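Local structure of fatty acid amide hydrolase (Candida albicans, 6KVR) at residues M208-A213 and S475-W481; D253-R259 and T484-N488; P261-S265 and T467-P473; Q289-P293 and V392-Y396; P493-T499 and P540-S546. The protein probably hydrolyses monocarboxylic acid amides to the carboxylate and ammonium, as a serine-dependent member of the amidase signature family. All blocks are in the same frame, centred on the assembly; numbering follows the deposited sequence.

Contact 2 lies at the heart of the group. It holds the glycine-rich loop with S257, the predicted acyl-ester nucleophile, and the centres of contacts 3, 4 and 5 each lie about 12 Å from its own. Contact 1 adjoins the same site, with the side chain of L210 about 4 Å from that of S257. From contact 4, Y396 brings its side chain to about 3 Å from G255. Contact 3 takes up the helix that follows the loop, and contact 5 supplies two strands of the central sheet, joined to contact 2 through R259 with Q544 and S496. Contacts 4 and 5 do not touch; their centres lie about 23 Å apart.

Contact 1: M208-A213 and S475-W481; sequences MHLDSA and SEEVYNW
L210 lies over one face of the W481 indole. Its CG is 3.8 Å from the centroid of the five-membered ring of W481, a CH-pi contact, and its CD1 extends over the same ring. With CG of L210 anti to the carbonyl carbon (chi1 -65°), the branched end spreads across the indole, where a flat aromatic surface suits a leucine well. The selenomethionine M208 takes the rim instead: its CE meets W481 CZ3 at 3.7 Å, and its SE lies at the edge of the six-membered ring, a Met-aromatic contact. M208 O also approaches in the ring plane, 3.2 Å from W481 CZ2. Farther along, V478 CG1 packs at 3.5 Å from L210 O.

A water begins the polar border, accepting from L210 N and from W481 NE1 (3.0 Å) and donating to V478 O. Beyond it, E476 N donates to D211 OD1 at 2.7 Å, reaching the oxygen from above the carboxylate plane. The other oxygen, D211 OD2, is bonded to S229 and to a second water, which it shares with S475 OG; that hydroxyl is also bonded to K221.

M208 and L210 adjoin the predicted substrate site, so this loop pair probably forms part of its apolar wall. The donors gathered round D211 are consistent with a buried, ionised carboxylate tying down the far end.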
# COMPACT_ATOMS: atom_id res chain seq x y z
N MSE A 208 -6.87 22.18 -0.63
CA MSE A 208 -6.34 22.02 0.72
C MSE A 208 -6.94 23.08 1.66
O MSE A 208 -6.21 23.76 2.39
CB MSE A 208 -4.81 22.10 0.70
CG MSE A 208 -4.13 20.99 -0.11
SE MSE A 208 -4.43 19.27 0.88
CE MSE A 208 -3.00 19.55 2.25
N HIS A 209 -8.26 23.20 1.62
CA HIS A 209 -9.03 23.91 2.63
C HIS A 209 -10.10 22.98 3.18
O HIS A 209 -10.70 22.19 2.44
CB HIS A 209 -9.79 25.18 2.12
CG HIS A 209 -9.00 26.11 1.26
ND1 HIS A 209 -9.50 27.35 0.88
CD2 HIS A 209 -7.78 26.01 0.68
CE1 HIS A 209 -8.62 27.97 0.12
NE2 HIS A 209 -7.57 27.18 -0.02
N LEU A 210 -10.41 23.13 4.46
CA LEU A 210 -11.69 22.61 4.95
C LEU A 210 -12.82 23.61 4.71
O LEU A 210 -13.67 23.83 5.57
CB LEU A 210 -11.58 22.22 6.42
CG LEU A 210 -10.62 21.06 6.73
CD1 LEU A 210 -10.82 20.53 8.15
CD2 LEU A 210 -10.73 19.91 5.71
N ASP A 211 -12.82 24.19 3.51
CA ASP A 211 -13.69 25.29 3.08
C ASP A 211 -13.64 25.31 1.55
O ASP A 211 -13.03 24.43 0.93
CB ASP A 211 -13.22 26.62 3.68
CG ASP A 211 -14.23 27.73 3.52
OD1 ASP A 211 -13.81 28.91 3.45
OD2 ASP A 211 -15.45 27.41 3.46
N SER A 212 -14.23 26.35 0.92
CA SER A 212 -14.52 26.29 -0.51
C SER A 212 -13.96 27.42 -1.39
O SER A 212 -14.11 27.33 -2.62
CB SER A 212 -16.05 26.24 -0.73
OG SER A 212 -16.73 27.10 0.16
N ALA A 213 -13.34 28.46 -0.82
CA ALA A 213 -13.02 29.64 -1.64
C ALA A 213 -12.21 29.26 -2.87
O ALA A 213 -11.19 28.58 -2.77
CB ALA A 213 -12.25 30.68 -0.82
N SER A 475 -16.95 31.17 6.78
CA SER A 475 -16.16 31.06 5.56
C SER A 475 -14.76 31.64 5.77
O SER A 475 -14.59 32.69 6.39
CB SER A 475 -16.87 31.76 4.40
OG SER A 475 -18.12 31.11 4.16
N GLU A 476 -13.76 30.91 5.27
CA GLU A 476 -12.36 31.33 5.27
C GLU A 476 -11.80 31.48 6.69
O GLU A 476 -10.80 32.17 6.89
CB GLU A 476 -12.17 32.62 4.48
CG GLU A 476 -12.78 32.61 3.06
CD GLU A 476 -12.21 33.71 2.15
OE1 GLU A 476 -11.12 33.54 1.53
OE2 GLU A 476 -12.86 34.77 2.06
N GLU A 477 -12.40 30.80 7.67
CA GLU A 477 -12.00 30.93 9.07
C GLU A 477 -11.92 29.55 9.73
O GLU A 477 -12.43 29.33 10.83
CB GLU A 477 -12.97 31.85 9.83
CG GLU A 477 -12.71 33.34 9.55
CD GLU A 477 -13.53 34.27 10.44
OE1 GLU A 477 -13.17 34.44 11.62
OE2 GLU A 477 -14.50 34.87 9.92
N VAL A 478 -11.27 28.60 9.06
CA VAL A 478 -11.03 27.29 9.65
C VAL A 478 -9.57 26.91 9.40
O VAL A 478 -9.14 26.81 8.24
CB VAL A 478 -12.01 26.22 9.13
CG1 VAL A 478 -12.13 26.25 7.60
CG2 VAL A 478 -11.63 24.85 9.64
N TYR A 479 -8.82 26.71 10.48
CA TYR A 479 -7.37 26.64 10.49
C TYR A 479 -6.80 25.33 11.01
O TYR A 479 -5.74 24.91 10.55
CB TYR A 479 -6.81 27.78 11.35
CG TYR A 479 -7.39 29.14 11.03
CD1 TYR A 479 -6.90 29.90 9.98
CD2 TYR A 479 -8.43 29.66 11.79
CE1 TYR A 479 -7.43 31.14 9.67
CE2 TYR A 479 -8.98 30.90 11.50
CZ TYR A 479 -8.47 31.63 10.45
OH TYR A 479 -9.01 32.86 10.17
N ASN A 480 -7.47 24.68 11.96
CA ASN A 480 -6.96 23.48 12.60
C ASN A 480 -7.64 22.23 12.03
O ASN A 480 -8.86 22.06 12.20
CB ASN A 480 -7.17 23.54 14.10
CG ASN A 480 -6.93 22.21 14.76
OD1 ASN A 480 -5.91 21.58 14.53
ND2 ASN A 480 -7.90 21.76 15.54
N TRP A 481 -6.86 21.34 11.44
CA TRP A 481 -7.35 20.07 10.91
C TRP A 481 -7.09 18.87 11.84
O TRP A 481 -7.32 17.72 11.44
CB TRP A 481 -6.70 19.78 9.56
CG TRP A 481 -6.89 20.79 8.48
CD1 TRP A 481 -7.52 22.00 8.55
CD2 TRP A 481 -6.40 20.67 7.13
NE1 TRP A 481 -7.46 22.64 7.34
CE2 TRP A 481 -6.78 21.85 6.45
CE3 TRP A 481 -5.68 19.68 6.44
CZ2 TRP A 481 -6.49 22.06 5.10
CZ3 TRP A 481 -5.38 19.89 5.10
CH2 TRP A 481 -5.79 21.08 4.44
O HOH W 1 -8.52 25.10 6.09
O HOH W 2 -17.73 28.97 2.58

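Contact 2: D253-R259 and T484-N488; sequences DIGGSIR and TSLWN
Side-chain amide and carboxylate join D253 to N488. N488 ND2 donates to D253 OD1 at 3.0 Å, almost straight (172°), with the acceptor in the amide plane; a water bridges the same ND2 to D253 O. The other carboxylate oxygen, OD2, turns back on its own loop: it accepts from I258 N at 2.8 Å and from R259 N, and forms a salt bridge with R259 NH1 at 2.6 Å. An aspartate suits this place because its two oxygens can serve loop and helix at once.

Backbone carbonyls make the second set. T484 OG1 donates to G255 O at 2.6 Å, while R259 NH2 makes a weak bond to T484 O; R259 NE is taken by Q544. This is the glycine-rich loop that carries S257, the predicted nucleophile, and in relatives of the amidase signature family the amides of the I254-S257 counterparts form the oxyanion hole.

Van der Waals packing completes the join. T484 CG2 lies over one face of the R259 guanidinium, offset toward its rim. At G256 (phi 127°) a side chain would be jammed against the preceding carbonyl oxygen and would run into T484 OG1; without one, its CA comes to 3.5 Å from T484 CB.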
# COMPACT_ATOMS: atom_id res chain seq x y z
N ASP A 253 -10.46 12.64 0.18
CA ASP A 253 -10.14 12.94 1.57
C ASP A 253 -8.65 12.70 1.78
O ASP A 253 -8.17 11.57 1.79
CB ASP A 253 -11.00 12.13 2.54
CG ASP A 253 -10.91 12.62 4.01
OD1 ASP A 253 -9.78 12.74 4.55
OD2 ASP A 253 -11.99 12.85 4.64
N ILE A 254 -7.93 13.80 1.80
CA ILE A 254 -6.69 13.96 2.51
C ILE A 254 -7.04 15.05 3.52
O ILE A 254 -7.88 15.92 3.23
CB ILE A 254 -5.56 14.39 1.54
CG1 ILE A 254 -4.23 13.68 1.82
CG2 ILE A 254 -5.39 15.90 1.49
CD1 ILE A 254 -3.14 13.93 0.74
N GLY A 255 -6.52 14.94 4.74
CA GLY A 255 -6.79 15.99 5.73
C GLY A 255 -8.20 16.11 6.28
O GLY A 255 -8.40 16.83 7.27
N GLY A 256 -9.20 15.47 5.67
CA GLY A 256 -10.56 15.55 6.20
C GLY A 256 -11.61 15.97 5.19
O GLY A 256 -12.74 16.29 5.57
N SER A 257 -11.27 15.96 3.90
CA SER A 257 -12.12 16.57 2.89
C SER A 257 -13.39 15.77 2.56
O SER A 257 -14.18 16.26 1.75
CB SER A 257 -11.31 16.83 1.62
OG SER A 257 -10.13 17.57 1.92
N ILE A 258 -13.61 14.57 3.10
CA ILE A 258 -14.94 13.94 3.07
C ILE A 258 -15.67 14.13 4.39
O ILE A 258 -16.82 14.57 4.43
CB ILE A 258 -14.85 12.44 2.73
CG1 ILE A 258 -14.46 12.20 1.27
CG2 ILE A 258 -16.19 11.76 3.02
CD1 ILE A 258 -14.12 10.74 0.98
N ARG A 259 -14.99 13.81 5.49
CA ARG A 259 -15.65 13.79 6.79
C ARG A 259 -16.07 15.17 7.26
O ARG A 259 -17.16 15.32 7.82
CB ARG A 259 -14.71 13.12 7.78
CG ARG A 259 -14.33 11.84 7.12
CD ARG A 259 -13.69 10.87 7.98
NE ARG A 259 -12.57 11.36 8.74
CZ ARG A 259 -11.42 11.80 8.25
NH1 ARG A 259 -11.26 11.99 6.96
NH2 ARG A 259 -10.41 12.02 9.08
N THR A 484 -9.40 15.65 12.06
CA THR A 484 -9.51 14.76 10.91
C THR A 484 -8.16 14.27 10.41
O THR A 484 -8.03 13.10 10.00
CB THR A 484 -10.23 15.43 9.73
OG1 THR A 484 -9.72 16.76 9.55
CG2 THR A 484 -11.76 15.46 9.94
N SER A 485 -7.14 15.13 10.43
CA SER A 485 -5.87 14.75 9.82
C SER A 485 -5.20 13.60 10.57
O SER A 485 -4.39 12.89 9.97
CB SER A 485 -4.94 15.96 9.73
OG SER A 485 -4.51 16.39 11.01
N LEU A 486 -5.54 13.40 11.84
CA LEU A 486 -4.99 12.26 12.58
C LEU A 486 -5.30 10.94 11.89
O LEU A 486 -4.43 10.07 11.76
CB LEU A 486 -5.55 12.24 14.01
CG LEU A 486 -5.20 11.02 14.86
CD1 LEU A 486 -3.68 10.95 15.10
CD2 LEU A 486 -6.01 10.96 16.18
N TRP A 487 -6.54 10.76 11.44
CA TRP A 487 -6.90 9.51 10.79
C TRP A 487 -6.38 9.41 9.35
O TRP A 487 -6.41 8.31 8.77
CB TRP A 487 -8.43 9.32 10.85
CG TRP A 487 -8.88 9.58 12.26
CD1 TRP A 487 -9.62 10.62 12.71
CD2 TRP A 487 -8.55 8.79 13.43
NE1 TRP A 487 -9.80 10.53 14.07
CE2 TRP A 487 -9.15 9.42 14.54
CE3 TRP A 487 -7.82 7.61 13.64
CZ2 TRP A 487 -9.04 8.92 15.84
CZ3 TRP A 487 -7.72 7.11 14.95
CH2 TRP A 487 -8.32 7.77 16.03
N ASN A 488 -5.87 10.51 8.78
CA ASN A 488 -5.19 10.38 7.49
C ASN A 488 -3.78 9.82 7.66
O ASN A 488 -3.36 8.97 6.87
CB ASN A 488 -5.13 11.73 6.78
CG ASN A 488 -6.50 12.23 6.38
OD1 ASN A 488 -7.04 13.13 7.02
ND2 ASN A 488 -7.09 11.63 5.36
O HOH W 3 -6.36 9.96 3.17

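Contact 3: P261-S265 and T467-P473; sequences PAAYS and TYNNVAP
Y264 projects from helix 259-265, which in this amidase signature fold follows the loop of the predicted nucleophile S257, into a hollow of the loop that follows strand 462-466. The ring is the bump, and A472, P473 and Y468 line the hollow. One face rests on the A472-P473 corner: P473 CD lies 3.7 Å from the Y264 ring centroid and A472 CA 4.1 Å, both as CH-pi contacts. The rigid proline ring crosses the tyrosine at about a right angle, and its CD reaches Y264 CE2 at 3.3 Å. Nearer the helix, the small A472 CB fits against Y264 CB at 3.7 Å.

The far end of the tyrosine crosses Y468. Y264 OH sits over one face of the Y468 ring, 3.3 Å from Y468 CG, while the two ring planes stand at 58° in an oblique pair. CG of Y468 lies anti to its backbone N (chi1 173°), which brings one face of that ring against the hydroxyl. The Y264 oxygen is buried here with no polar partner in the model; within this contact it lies against the Y468 ring.

One residue earlier, the compact A263 CB touches both T467 OG1 and T467 CG2; T467 OG1 is hydrogen-bonded to G542 O. A water bridges the backbones, donating to Y264 O at 2.8 Å and accepting from A472 N at 3.0 Å.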
# COMPACT_ATOMS: atom_id res chain seq x y z
N PRO A 261 -16.88 18.16 5.45
CA PRO A 261 -18.12 18.65 4.81
C PRO A 261 -19.35 17.86 5.22
O PRO A 261 -20.42 18.46 5.41
CB PRO A 261 -17.84 18.50 3.30
CG PRO A 261 -16.35 18.31 3.19
CD PRO A 261 -15.87 17.73 4.45
N ALA A 262 -19.23 16.54 5.34
CA ALA A 262 -20.36 15.75 5.82
C ALA A 262 -20.81 16.23 7.19
O ALA A 262 -21.99 16.57 7.39
CB ALA A 262 -19.99 14.26 5.87
N ALA A 263 -19.88 16.31 8.14
CA ALA A 263 -20.23 16.72 9.50
C ALA A 263 -20.74 18.15 9.53
O ALA A 263 -21.70 18.45 10.26
CB ALA A 263 -19.02 16.55 10.42
N TYR A 264 -20.11 19.06 8.77
CA TYR A 264 -20.52 20.46 8.77
C TYR A 264 -21.93 20.61 8.21
O TYR A 264 -22.72 21.42 8.71
CB TYR A 264 -19.57 21.32 7.93
CG TYR A 264 -18.14 21.48 8.42
CD1 TYR A 264 -17.70 20.90 9.60
CD2 TYR A 264 -17.22 22.21 7.67
CE1 TYR A 264 -16.39 21.05 10.02
CE2 TYR A 264 -15.91 22.36 8.07
CZ TYR A 264 -15.50 21.77 9.26
OH TYR A 264 -14.20 21.91 9.69
N SER A 265 -22.26 19.85 7.16
CA SER A 265 -23.41 20.14 6.32
C SER A 265 -24.60 19.24 6.58
O SER A 265 -25.58 19.33 5.84
CB SER A 265 -23.02 20.03 4.84
OG SER A 265 -22.10 21.03 4.46
N THR A 467 -15.13 15.77 14.94
CA THR A 467 -14.66 15.94 13.57
C THR A 467 -13.84 17.21 13.40
O THR A 467 -13.05 17.29 12.45
CB THR A 467 -15.83 15.99 12.59
OG1 THR A 467 -16.71 14.88 12.86
CG2 THR A 467 -15.33 15.84 11.15
N TYR A 468 -14.01 18.16 14.31
CA TYR A 468 -13.49 19.52 14.21
C TYR A 468 -13.73 20.12 15.60
O TYR A 468 -14.55 19.61 16.36
CB TYR A 468 -14.19 20.28 13.08
CG TYR A 468 -13.87 21.77 12.96
CD1 TYR A 468 -12.56 22.19 12.88
CD2 TYR A 468 -14.88 22.73 12.94
CE1 TYR A 468 -12.25 23.53 12.79
CE2 TYR A 468 -14.57 24.09 12.85
CZ TYR A 468 -13.24 24.48 12.77
OH TYR A 468 -12.87 25.81 12.68
N ASN A 469 -12.98 21.17 15.95
CA ASN A 469 -13.14 21.75 17.29
C ASN A 469 -14.35 22.68 17.38
O ASN A 469 -14.45 23.49 18.30
CB ASN A 469 -11.88 22.52 17.69
CG ASN A 469 -11.41 23.45 16.58
OD1 ASN A 469 -10.50 23.12 15.83
ND2 ASN A 469 -12.08 24.59 16.45
N ASN A 470 -15.26 22.59 16.42
CA ASN A 470 -16.44 23.43 16.38
C ASN A 470 -17.41 22.78 15.41
O ASN A 470 -17.08 21.78 14.76
CB ASN A 470 -16.08 24.87 15.98
CG ASN A 470 -17.22 25.85 16.19
OD1 ASN A 470 -18.14 25.61 16.98
ND2 ASN A 470 -17.18 26.96 15.47
N VAL A 471 -18.62 23.33 15.33
CA VAL A 471 -19.52 23.03 14.23
C VAL A 471 -18.96 23.76 13.02
O VAL A 471 -17.86 24.33 13.11
CB VAL A 471 -20.97 23.47 14.54
CG1 VAL A 471 -21.56 22.59 15.63
CG2 VAL A 471 -20.97 24.90 15.00
N ALA A 472 -19.70 23.78 11.91
CA ALA A 472 -19.23 24.40 10.67
C ALA A 472 -18.65 25.79 10.94
O ALA A 472 -19.25 26.58 11.68
CB ALA A 472 -20.37 24.52 9.66
N PRO A 473 -17.50 26.11 10.38
CA PRO A 473 -16.87 27.41 10.63
C PRO A 473 -17.46 28.50 9.73
O PRO A 473 -18.17 28.25 8.77
CB PRO A 473 -15.41 27.15 10.29
CG PRO A 473 -15.50 26.22 9.14
CD PRO A 473 -16.70 25.29 9.45
O HOH W 4 -22.26 22.25 11.38

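Contact 4: Q289-P293 and V392-Y396; sequences QESVP and VHKMY
S291 and M395 bring the backbones nearest, their CA atoms 6.7 Å apart, where the loop before strand 295-300 runs beside helix 385-397. The central side chain is V292, which meets one flank of the helix with both methyls. Its CG2 touches V392 CG2 at 4.0 Å; its CG1 reaches M395 CB at 4.0 Å and Y396 CE1 at 3.9 Å. These last two partners are three and four residues along from V392, hence one turn further along the helix, and a compact beta-branched valine fits between them. V292 CG1 sits between the backbone N and the carbonyl carbon (chi1 52°), which turns this methyl to M395 and Y396.

The selenomethionine M395 has an extended chain that runs past S291, and its CE lies 3.8 Å from S291 CB. S291 faces it with carbon, while its hydroxyl is bonded to N441 and N437 of helix 434-457.

Q289 holds the loop in shape with both ends of its amide. Its OE1 accepts from V292 N at 3.1 Å, in the carbonyl plane and on a lone pair, and its NE2 donates to V292 O at 2.8 Å, from above the plane of the V292 carbonyl. A water links the two segments by donating to Q289 OE1 and to M395 O. E290, next to Q289, forms a salt bridge with R444 of the second subunit.

The loop-on-helix packing thus lies between the dimer interface and the predicted substrate site, where Y396 reaches G255 of the amidase signature loop.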
# COMPACT_ATOMS: atom_id res chain seq x y z
N GLN A 289 2.63 11.32 -4.74
CA GLN A 289 2.71 11.54 -3.30
C GLN A 289 2.11 10.33 -2.58
O GLN A 289 0.94 9.99 -2.77
CB GLN A 289 2.01 12.85 -2.93
CG GLN A 289 2.23 13.42 -1.52
CD GLN A 289 1.61 12.56 -0.44
OE1 GLN A 289 2.32 12.03 0.42
NE2 GLN A 289 0.30 12.40 -0.49
N GLU A 290 2.92 9.69 -1.74
CA GLU A 290 2.61 8.40 -1.16
C GLU A 290 2.73 8.37 0.36
O GLU A 290 2.32 7.37 0.98
CB GLU A 290 3.56 7.34 -1.74
CG GLU A 290 3.03 6.55 -2.88
CD GLU A 290 3.87 5.30 -3.09
OE1 GLU A 290 5.13 5.43 -3.14
OE2 GLU A 290 3.28 4.20 -3.16
N SER A 291 3.34 9.38 0.97
CA SER A 291 3.54 9.35 2.42
C SER A 291 2.20 9.43 3.16
O SER A 291 2.01 8.73 4.17
CB SER A 291 4.48 10.47 2.84
OG SER A 291 5.82 10.19 2.43
N VAL A 292 1.28 10.26 2.69
CA VAL A 292 -0.09 10.26 3.20
C VAL A 292 -1.02 10.27 2.00
O VAL A 292 -1.42 11.34 1.51
CB VAL A 292 -0.34 11.42 4.18
CG1 VAL A 292 0.06 12.79 3.60
CG2 VAL A 292 -1.79 11.42 4.64
N PRO A 293 -1.36 9.11 1.46
CA PRO A 293 -2.13 9.08 0.20
C PRO A 293 -3.57 9.51 0.41
O PRO A 293 -4.19 9.24 1.45
CB PRO A 293 -2.03 7.62 -0.25
CG PRO A 293 -1.68 6.84 0.97
CD PRO A 293 -0.92 7.77 1.88
N VAL A 392 2.23 14.97 9.72
CA VAL A 392 1.39 14.96 8.53
C VAL A 392 1.40 16.32 7.85
O VAL A 392 1.40 16.41 6.61
CB VAL A 392 -0.04 14.48 8.86
CG1 VAL A 392 -0.90 15.59 9.49
CG2 VAL A 392 -0.68 13.89 7.58
N HIS A 393 1.50 17.41 8.61
CA HIS A 393 1.53 18.71 7.97
C HIS A 393 2.86 18.97 7.27
O HIS A 393 2.90 19.69 6.27
CB HIS A 393 1.18 19.82 8.96
CG HIS A 393 -0.29 19.92 9.21
ND1 HIS A 393 -1.02 18.89 9.77
CD2 HIS A 393 -1.20 20.86 8.85
CE1 HIS A 393 -2.30 19.22 9.81
NE2 HIS A 393 -2.43 20.41 9.25
N LYS A 394 3.97 18.39 7.77
CA LYS A 394 5.21 18.45 7.01
C LYS A 394 5.06 17.70 5.70
O LYS A 394 5.53 18.15 4.65
CB LYS A 394 6.38 17.87 7.82
CG LYS A 394 6.90 18.72 8.97
CD LYS A 394 8.07 17.99 9.65
CE LYS A 394 8.56 18.69 10.92
NZ LYS A 394 9.10 17.68 11.91
N MSE A 395 4.38 16.54 5.75
CA MSE A 395 4.21 15.65 4.60
C MSE A 395 3.47 16.35 3.48
O MSE A 395 3.78 16.16 2.31
CB MSE A 395 3.44 14.37 4.98
CG MSE A 395 4.27 13.25 5.61
SE MSE A 395 3.11 11.76 6.24
CE MSE A 395 4.47 10.43 6.63
N TYR A 396 2.48 17.17 3.86
CA TYR A 396 1.69 17.88 2.85
C TYR A 396 2.57 18.72 1.94
O TYR A 396 2.31 18.81 0.74
CB TYR A 396 0.63 18.77 3.51
CG TYR A 396 -0.49 18.02 4.17
CD1 TYR A 396 -0.90 16.78 3.70
CD2 TYR A 396 -1.16 18.56 5.28
CE1 TYR A 396 -1.93 16.09 4.33
CE2 TYR A 396 -2.19 17.88 5.91
CZ TYR A 396 -2.58 16.65 5.42
OH TYR A 396 -3.59 15.96 6.04
O HOH W 5 4.57 13.54 1.39

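Contact 5: P493-T499 and P540-S546; sequences PTLSFQT and PVGLQLS
L495 and L545 form a hydrogen-bonded pair that joins strand 494-499 to strand 540-546 as antiparallel neighbours, their directions 156° apart. L495 N to L545 O and L545 N to L495 O are both 2.7 Å. F497 and L543 form the next such pair, F497 N to L543 O at 2.9 Å. The non-hydrogen-bonded pair S496-Q544 lies between them, with T494-S546 and Q498-G542 beyond them toward the two ends; CA-H...O contacts such as Q544 CA to L495 O (3.2 Å) add to the ladder.

Hydroxyls extend it at both ends. T494 OG1 and S546 OG are hydrogen-bonded at 3.0 Å. V541 O accepts from T499 N and, at 3.0 Å, from T499 OG1; the OG1 lies between backbone N and carbonyl carbon (chi1 65°), which puts it alongside the N-H, where both can donate to the one carbonyl. Q498 bends at chi2, placing OE1 against P540 CB, while its NE2 is bonded to A263 and C267. Across from it, G542 keeps that face low beside the amide.

Apolar packing occupies the other face. F497 turns its ring across to the neighbouring strand, CE1 meeting L543 CB and L545 CB, each at 4.2 Å, and L543 CD1 touches T499 CG2 at 3.6 Å. Helices 357-372 and 552-565 cover this side. The face of S496 and Q544 instead looks to R259, next to the loop of the predicted nucleophile, and to helix 482-490, whose W487 touches T494, Q544 and S546. Helices thus sandwich the pair on two sides, in the mixed central sheet of the amidase signature fold.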
# COMPACT_ATOMS: atom_id res chain seq x y z
N PRO A 493 -9.98 3.61 8.65
CA PRO A 493 -11.28 3.95 8.05
C PRO A 493 -12.15 4.66 9.08
O PRO A 493 -12.25 4.23 10.24
CB PRO A 493 -11.85 2.59 7.64
CG PRO A 493 -11.20 1.61 8.56
CD PRO A 493 -9.83 2.17 8.91
N THR A 494 -12.74 5.79 8.68
CA THR A 494 -13.43 6.67 9.60
C THR A 494 -14.76 7.12 9.02
O THR A 494 -14.81 7.72 7.93
CB THR A 494 -12.56 7.89 9.94
OG1 THR A 494 -11.32 7.44 10.49
CG2 THR A 494 -13.27 8.81 10.96
N LEU A 495 -15.84 6.85 9.75
CA LEU A 495 -17.17 7.30 9.38
C LEU A 495 -17.46 8.62 10.07
O LEU A 495 -17.32 8.74 11.29
CB LEU A 495 -18.21 6.25 9.77
CG LEU A 495 -19.70 6.63 9.76
CD1 LEU A 495 -20.19 6.83 8.35
CD2 LEU A 495 -20.53 5.54 10.46
N SER A 496 -17.86 9.62 9.29
CA SER A 496 -18.42 10.85 9.83
C SER A 496 -19.94 10.72 9.78
O SER A 496 -20.51 10.52 8.70
CB SER A 496 -17.94 12.06 9.04
OG SER A 496 -18.44 13.27 9.58
N PHE A 497 -20.60 10.81 10.94
CA PHE A 497 -22.03 10.56 11.03
C PHE A 497 -22.74 11.64 11.84
O PHE A 497 -22.22 12.12 12.85
CB PHE A 497 -22.31 9.16 11.66
CG PHE A 497 -22.03 9.08 13.15
CD1 PHE A 497 -20.76 8.75 13.62
CD2 PHE A 497 -23.04 9.30 14.08
CE1 PHE A 497 -20.50 8.66 14.98
CE2 PHE A 497 -22.79 9.23 15.44
CZ PHE A 497 -21.52 8.90 15.90
N GLN A 498 -23.94 12.04 11.39
CA GLN A 498 -24.76 12.99 12.14
C GLN A 498 -25.26 12.38 13.44
O GLN A 498 -25.68 11.21 13.49
CB GLN A 498 -25.96 13.44 11.31
CG GLN A 498 -25.60 14.40 10.20
CD GLN A 498 -24.78 15.58 10.70
OE1 GLN A 498 -25.11 16.20 11.71
NE2 GLN A 498 -23.70 15.89 9.98
N THR A 499 -25.22 13.16 14.51
CA THR A 499 -25.72 12.73 15.81
C THR A 499 -27.21 13.01 16.01
O THR A 499 -27.80 12.45 16.94
CB THR A 499 -24.95 13.42 16.94
OG1 THR A 499 -25.20 14.83 16.89
CG2 THR A 499 -23.47 13.18 16.78
N PRO A 540 -25.54 21.59 12.46
CA PRO A 540 -25.50 20.18 12.87
C PRO A 540 -24.16 19.81 13.48
O PRO A 540 -23.12 20.40 13.18
CB PRO A 540 -25.74 19.42 11.56
CG PRO A 540 -25.39 20.36 10.48
CD PRO A 540 -25.66 21.75 11.00
N VAL A 541 -24.19 18.82 14.38
CA VAL A 541 -22.99 18.24 14.96
C VAL A 541 -22.82 16.83 14.41
O VAL A 541 -23.68 15.97 14.62
CB VAL A 541 -23.02 18.17 16.50
CG1 VAL A 541 -21.76 17.48 16.97
CG2 VAL A 541 -23.11 19.55 17.10
N GLY A 542 -21.72 16.60 13.70
CA GLY A 542 -21.37 15.26 13.25
C GLY A 542 -20.09 14.82 13.93
O GLY A 542 -19.19 15.63 14.16
N LEU A 543 -20.00 13.52 14.23
CA LEU A 543 -18.86 12.96 14.94
C LEU A 543 -18.22 11.86 14.11
O LEU A 543 -18.81 11.36 13.14
CB LEU A 543 -19.30 12.41 16.31
CG LEU A 543 -19.90 13.34 17.37
CD1 LEU A 543 -20.39 12.52 18.56
CD2 LEU A 543 -18.89 14.40 17.84
N GLN A 544 -17.01 11.45 14.51
CA GLN A 544 -16.25 10.45 13.77
C GLN A 544 -16.19 9.12 14.52
O GLN A 544 -15.95 9.08 15.73
CB GLN A 544 -14.82 10.92 13.51
CG GLN A 544 -14.75 12.10 12.59
CD GLN A 544 -13.32 12.41 12.23
OE1 GLN A 544 -12.91 12.23 11.09
NE2 GLN A 544 -12.54 12.84 13.22
N LEU A 545 -16.37 8.04 13.77
CA LEU A 545 -16.17 6.67 14.24
C LEU A 545 -15.07 6.02 13.39
O LEU A 545 -15.25 5.78 12.20
CB LEU A 545 -17.48 5.89 14.16
CG LEU A 545 -17.57 4.57 14.94
CD1 LEU A 545 -17.82 4.80 16.42
CD2 LEU A 545 -18.68 3.75 14.32
N SER A 546 -13.93 5.73 14.02
CA SER A 546 -12.78 5.14 13.34
C SER A 546 -12.58 3.68 13.75
O SER A 546 -12.64 3.35 14.94
CB SER A 546 -11.50 5.92 13.65
OG SER A 546 -11.71 7.29 13.44